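Local structure of cyclic GMP-AMP synthase-like receptor (Tribolium castaneum, 7LT2) at residues 48-53 with 73-78; 164-169 with 181-186. The protein senses double-stranded RNA in the cytoplasm and, in response, synthesises the cyclic dinucleotide 2',3'-cGAMP from ATP and GTP in innate immune defence. All blocks are in the same frame, centred on the assembly; numbering follows the deposited sequence.

Both contacts belong to one mixed beta-sheet of the nucleotidyltransferase domain and follow each other along the chain without nesting or crossing. From the N terminus, helix 44-49 runs into strand 50-56, and contact 1 closes the loop when strand 70-77 comes back antiparallel to it; the intervening residues include helix 58-61. Much later, strand 164-171 turns back as strand 177-183, and contact 2 ties the open end of that beta hairpin. Strand 188-200 joins the two, pairing parallel with 70-77 and antiparallel with 177-183. The contact centres lie about 25 Å apart, and the nearest atoms of the two contacts are about 8 Å apart.

Contact 1. Residues 48-53 with 73-78; sequences ALFRRV and LDILLH
Leu76 is paired with two successive residues, Arg51 and Arg52, which makes a classic beta bulge, set where helix 44-49 gives way to strand 50-56 and pairs antiparallel with strand 70-77 of the nucleotidyltransferase sheet. Arg51 N donates to Leu76 O at 2.9 Å, and Leu76 N donates to Arg52 O at 2.8 Å. The next bond, His78 N to Leu49 O, is equally short at 2.8 Å, and the same Leu49 O also receives a CA-H contact from Leu77.

Leu76 can be followed outward. Its CB rests 3.2 Å from Arg52 O, CG stays near the same oxygen, and CD1 ends 3.6 Å from Arg52 CZ, above the centre of the flat guanidinium. In Arg52, CG sits between its own backbone N and carbonyl carbon (chi1 65°); this torsion, together with the extended chain that crosses the leucine at a slant, carries the guanidinium over to Leu76. The guanidinium is held in turn by salt bridges to Glu221 and to Glu246, a residue that by similarity binds ATP, so Leu76 backs a group lying next to the probable nucleotide pocket. Arg51 shares Glu221.

On the other face of the sheet, Ile75 CG2 meets the edge of the Phe50 ring near its plane, 3.8 Å from CD1. Farther along, Leu73 CD1 leans against Val53 CB at 3.7 Å, while Val53 CA directs its hydrogen at Asp74 O.

Contact 2. Residues 164-169 with 181-186; sequences GTFHIN and ISHSSG
Thr165 O is approached from several directions. Ser184 N donates to it at 3.1 Å from well outside the carbonyl plane, a water donates to it as well, and Ser184 OG lies close enough for a weak interaction that is not settled. The water also bonds His183 ND1, lying at the edge of the imidazole in its plane, and so links the two strands where their pairing ends. Further in, the pairing is regular: His167 N donates to Ser182 O at 2.8 Å, and Ser182 N returns a bond to His167 O.

His167 lays its ring over the start of the turn. With CG anti to the carbonyl carbon (chi1 -75°), the imidazole reaches across to Ser184, whose CA stands 3.8 Å from the ring centroid and only 5° off the normal, a CH-pi contact. NE2 of this ring is hydrogen-bonded to Glu158 on the neighbouring strand 156-161, which restrains the rotation of the ring.

The side chains of Phe166 and His183 run alongside each other, and their rings meet obliquely, with planes at 45°; Phe166 CE1 comes within 3.5 Å of His183 ND1. Ser182 O lies at the edge of the phenyl ring. Beyond them, Ile168 and Ile181 meet loosely through their CG1 atoms beneath helix 18-42, which contacts both.

From His183 to Gly186 the chain bends in a type I turn closed by Gly186 N to His183 O, leading strand 177-183 into 188-200. Strands 156-161, 164-171, 177-183 and 188-200 thus follow one another as antiparallel neighbours, a beta meander within the nucleotidyltransferase sheet.

Contact 1. Residues 48-53 with 73-78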
# COMPACT_ATOMS: atom_id res chain seq x y z
N ALA A 48 21.90 -7.59 -9.42
CA ALA A 48 22.22 -8.66 -8.49
C ALA A 48 21.28 -8.67 -7.29
O ALA A 48 20.85 -9.74 -6.84
CB ALA A 48 23.67 -8.54 -8.03
N LEU A 49 20.94 -7.48 -6.76
CA LEU A 49 20.09 -7.41 -5.58
C LEU A 49 18.63 -7.71 -5.89
O LEU A 49 17.91 -8.26 -5.04
CB LEU A 49 20.18 -6.02 -4.95
CG LEU A 49 21.43 -5.75 -4.11
CD1 LEU A 49 21.57 -4.25 -3.92
CD2 LEU A 49 21.28 -6.45 -2.78
N PHE A 50 18.17 -7.36 -7.09
CA PHE A 50 16.75 -7.42 -7.39
C PHE A 50 16.22 -8.84 -7.33
O PHE A 50 16.81 -9.77 -7.91
CB PHE A 50 16.47 -6.82 -8.77
CG PHE A 50 15.03 -6.89 -9.18
CD1 PHE A 50 14.11 -5.98 -8.67
CD2 PHE A 50 14.59 -7.86 -10.05
CE1 PHE A 50 12.78 -6.04 -9.04
CE2 PHE A 50 13.25 -7.93 -10.42
CZ PHE A 50 12.35 -7.02 -9.92
N ARG A 51 15.10 -9.01 -6.63
CA ARG A 51 14.40 -10.29 -6.58
C ARG A 51 13.04 -10.23 -7.28
O ARG A 51 12.77 -11.06 -8.15
CB ARG A 51 14.21 -10.73 -5.12
CG ARG A 51 13.50 -12.07 -4.97
CD ARG A 51 13.57 -12.56 -3.53
NE ARG A 51 12.85 -13.82 -3.34
CZ ARG A 51 13.38 -15.02 -3.53
NH1 ARG A 51 14.63 -15.17 -3.93
NH2 ARG A 51 12.63 -16.10 -3.32
N ARG A 52 12.20 -9.28 -6.91
CA ARG A 52 10.84 -9.19 -7.45
C ARG A 52 10.24 -7.87 -6.99
O ARG A 52 10.84 -7.13 -6.21
CB ARG A 52 9.99 -10.37 -6.98
CG ARG A 52 9.73 -10.39 -5.48
CD ARG A 52 9.02 -11.67 -5.06
NE ARG A 52 9.02 -11.85 -3.61
CZ ARG A 52 8.02 -11.51 -2.81
NH1 ARG A 52 6.93 -10.92 -3.28
NH2 ARG A 52 8.10 -11.77 -1.51
N VAL A 53 9.03 -7.58 -7.48
CA VAL A 53 8.29 -6.41 -7.06
C VAL A 53 7.01 -6.86 -6.37
O VAL A 53 6.48 -7.95 -6.62
CB VAL A 53 7.96 -5.45 -8.23
CG1 VAL A 53 9.23 -4.98 -8.92
CG2 VAL A 53 7.00 -6.12 -9.25
N LEU A 73 5.22 0.79 -6.13
CA LEU A 73 6.02 -0.33 -6.62
C LEU A 73 7.09 -0.61 -5.57
O LEU A 73 8.10 0.09 -5.50
CB LEU A 73 6.65 -0.02 -7.98
CG LEU A 73 7.32 -1.26 -8.61
CD1 LEU A 73 6.27 -2.29 -8.99
CD2 LEU A 73 8.15 -0.85 -9.81
N ASP A 74 6.85 -1.61 -4.74
CA ASP A 74 7.83 -2.04 -3.75
C ASP A 74 8.85 -2.93 -4.45
O ASP A 74 8.56 -4.08 -4.78
CB ASP A 74 7.15 -2.75 -2.58
CG ASP A 74 6.32 -1.82 -1.73
OD1 ASP A 74 6.70 -0.63 -1.61
OD2 ASP A 74 5.29 -2.26 -1.20
N ILE A 75 10.03 -2.38 -4.70
CA ILE A 75 11.10 -3.07 -5.40
C ILE A 75 11.90 -3.85 -4.36
O ILE A 75 12.58 -3.25 -3.52
CB ILE A 75 11.99 -2.07 -6.17
CG1 ILE A 75 11.15 -1.28 -7.17
CG2 ILE A 75 13.14 -2.79 -6.88
CD1 ILE A 75 11.85 -0.06 -7.75
N LEU A 76 11.80 -5.18 -4.40
CA LEU A 76 12.34 -6.01 -3.32
C LEU A 76 13.76 -6.44 -3.66
O LEU A 76 13.99 -7.22 -4.60
CB LEU A 76 11.44 -7.22 -3.08
CG LEU A 76 9.96 -6.91 -2.80
CD1 LEU A 76 9.25 -8.14 -2.27
CD2 LEU A 76 9.78 -5.75 -1.85
N LEU A 77 14.72 -5.94 -2.89
CA LEU A 77 16.13 -6.29 -3.00
C LEU A 77 16.46 -7.32 -1.93
O LEU A 77 15.89 -7.29 -0.84
CB LEU A 77 17.00 -5.04 -2.83
CG LEU A 77 16.51 -3.80 -3.57
CD1 LEU A 77 17.23 -2.55 -3.10
CD2 LEU A 77 16.68 -3.99 -5.07
N HIS A 78 17.38 -8.23 -2.24
CA HIS A 78 17.71 -9.30 -1.31
C HIS A 78 19.20 -9.32 -1.06
O HIS A 78 19.99 -9.48 -2.00
CB HIS A 78 17.25 -10.67 -1.82
CG HIS A 78 17.61 -11.80 -0.91
ND1 HIS A 78 17.06 -11.94 0.34
CD2 HIS A 78 18.49 -12.81 -1.05
CE1 HIS A 78 17.58 -13.01 0.93
NE2 HIS A 78 18.45 -13.55 0.10
O HOH W 1 20.17 -11.02 -4.13

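Contact 2. Residues 164-169 with 181-186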
# COMPACT_ATOMS: atom_id res chain seq x y z
N GLY A 164 0.45 -0.87 -26.41
CA GLY A 164 0.55 0.39 -27.13
C GLY A 164 1.70 1.26 -26.68
O GLY A 164 2.74 0.77 -26.25
N THR A 165 1.51 2.57 -26.80
CA THR A 165 2.54 3.56 -26.48
C THR A 165 2.11 4.37 -25.27
O THR A 165 0.94 4.74 -25.15
CB THR A 165 2.79 4.48 -27.68
OG1 THR A 165 3.17 3.69 -28.81
CG2 THR A 165 3.89 5.49 -27.37
N PHE A 166 3.06 4.64 -24.38
CA PHE A 166 2.75 5.29 -23.12
C PHE A 166 3.77 6.37 -22.83
O PHE A 166 4.91 6.32 -23.30
CB PHE A 166 2.67 4.25 -21.99
CG PHE A 166 1.62 3.21 -22.25
CD1 PHE A 166 0.30 3.46 -21.93
CD2 PHE A 166 1.94 2.04 -22.91
CE1 PHE A 166 -0.68 2.53 -22.21
CE2 PHE A 166 0.97 1.10 -23.19
CZ PHE A 166 -0.34 1.35 -22.84
N HIS A 167 3.33 7.36 -22.05
CA HIS A 167 4.15 8.49 -21.67
C HIS A 167 4.41 8.45 -20.18
O HIS A 167 3.49 8.19 -19.39
CB HIS A 167 3.46 9.81 -22.04
CG HIS A 167 3.51 10.12 -23.51
ND1 HIS A 167 2.84 11.20 -24.06
CD2 HIS A 167 4.14 9.51 -24.53
CE1 HIS A 167 3.06 11.22 -25.36
NE2 HIS A 167 3.85 10.21 -25.67
N ILE A 168 5.65 8.69 -19.79
CA ILE A 168 6.05 8.67 -18.39
C ILE A 168 6.62 10.04 -18.04
O ILE A 168 7.61 10.48 -18.64
CB ILE A 168 7.06 7.56 -18.08
CG1 ILE A 168 6.41 6.19 -18.25
CG2 ILE A 168 7.59 7.70 -16.67
CD1 ILE A 168 7.32 5.05 -17.88
N ASN A 169 5.99 10.70 -17.08
CA ASN A 169 6.51 11.91 -16.46
C ASN A 169 6.98 11.56 -15.06
O ASN A 169 6.60 10.54 -14.49
CB ASN A 169 5.45 13.01 -16.44
CG ASN A 169 5.06 13.46 -17.84
OD1 ASN A 169 5.82 14.18 -18.50
ND2 ASN A 169 3.88 13.06 -18.29
N ILE A 181 2.13 7.83 -15.18
CA ILE A 181 2.00 7.02 -16.40
C ILE A 181 0.70 7.40 -17.10
O ILE A 181 -0.37 7.37 -16.48
CB ILE A 181 2.05 5.52 -16.07
CG1 ILE A 181 3.39 5.19 -15.41
CG2 ILE A 181 1.86 4.69 -17.35
CD1 ILE A 181 3.50 3.77 -14.88
N SER A 182 0.80 7.74 -18.38
CA SER A 182 -0.35 8.14 -19.19
C SER A 182 -0.33 7.39 -20.52
O SER A 182 0.72 6.94 -20.99
CB SER A 182 -0.35 9.65 -19.47
OG SER A 182 -0.38 10.41 -18.27
N HIS A 183 -1.50 7.28 -21.13
CA HIS A 183 -1.56 6.89 -22.53
C HIS A 183 -0.87 7.95 -23.39
O HIS A 183 -0.89 9.14 -23.06
CB HIS A 183 -3.01 6.72 -23.00
CG HIS A 183 -3.75 5.63 -22.30
ND1 HIS A 183 -3.69 4.31 -22.70
CD2 HIS A 183 -4.56 5.65 -21.21
CE1 HIS A 183 -4.43 3.57 -21.90
NE2 HIS A 183 -4.97 4.36 -20.99
N SER A 184 -0.25 7.51 -24.49
CA SER A 184 0.34 8.48 -25.41
C SER A 184 -0.70 9.42 -26.00
O SER A 184 -0.35 10.51 -26.45
CB SER A 184 1.09 7.76 -26.54
OG SER A 184 0.20 7.09 -27.40
N SER A 185 -1.97 9.01 -25.99
CA SER A 185 -3.05 9.88 -26.46
C SER A 185 -3.42 10.96 -25.45
O SER A 185 -4.24 11.83 -25.78
CB SER A 185 -4.29 9.04 -26.81
OG SER A 185 -4.56 8.08 -25.81
N GLY A 186 -2.86 10.94 -24.25
CA GLY A 186 -3.01 12.01 -23.28
C GLY A 186 -3.68 11.63 -21.98
O GLY A 186 -3.49 12.33 -20.97
O HOH W 2 -1.90 3.89 -24.97
O HOH W 3 2.07 10.99 -17.67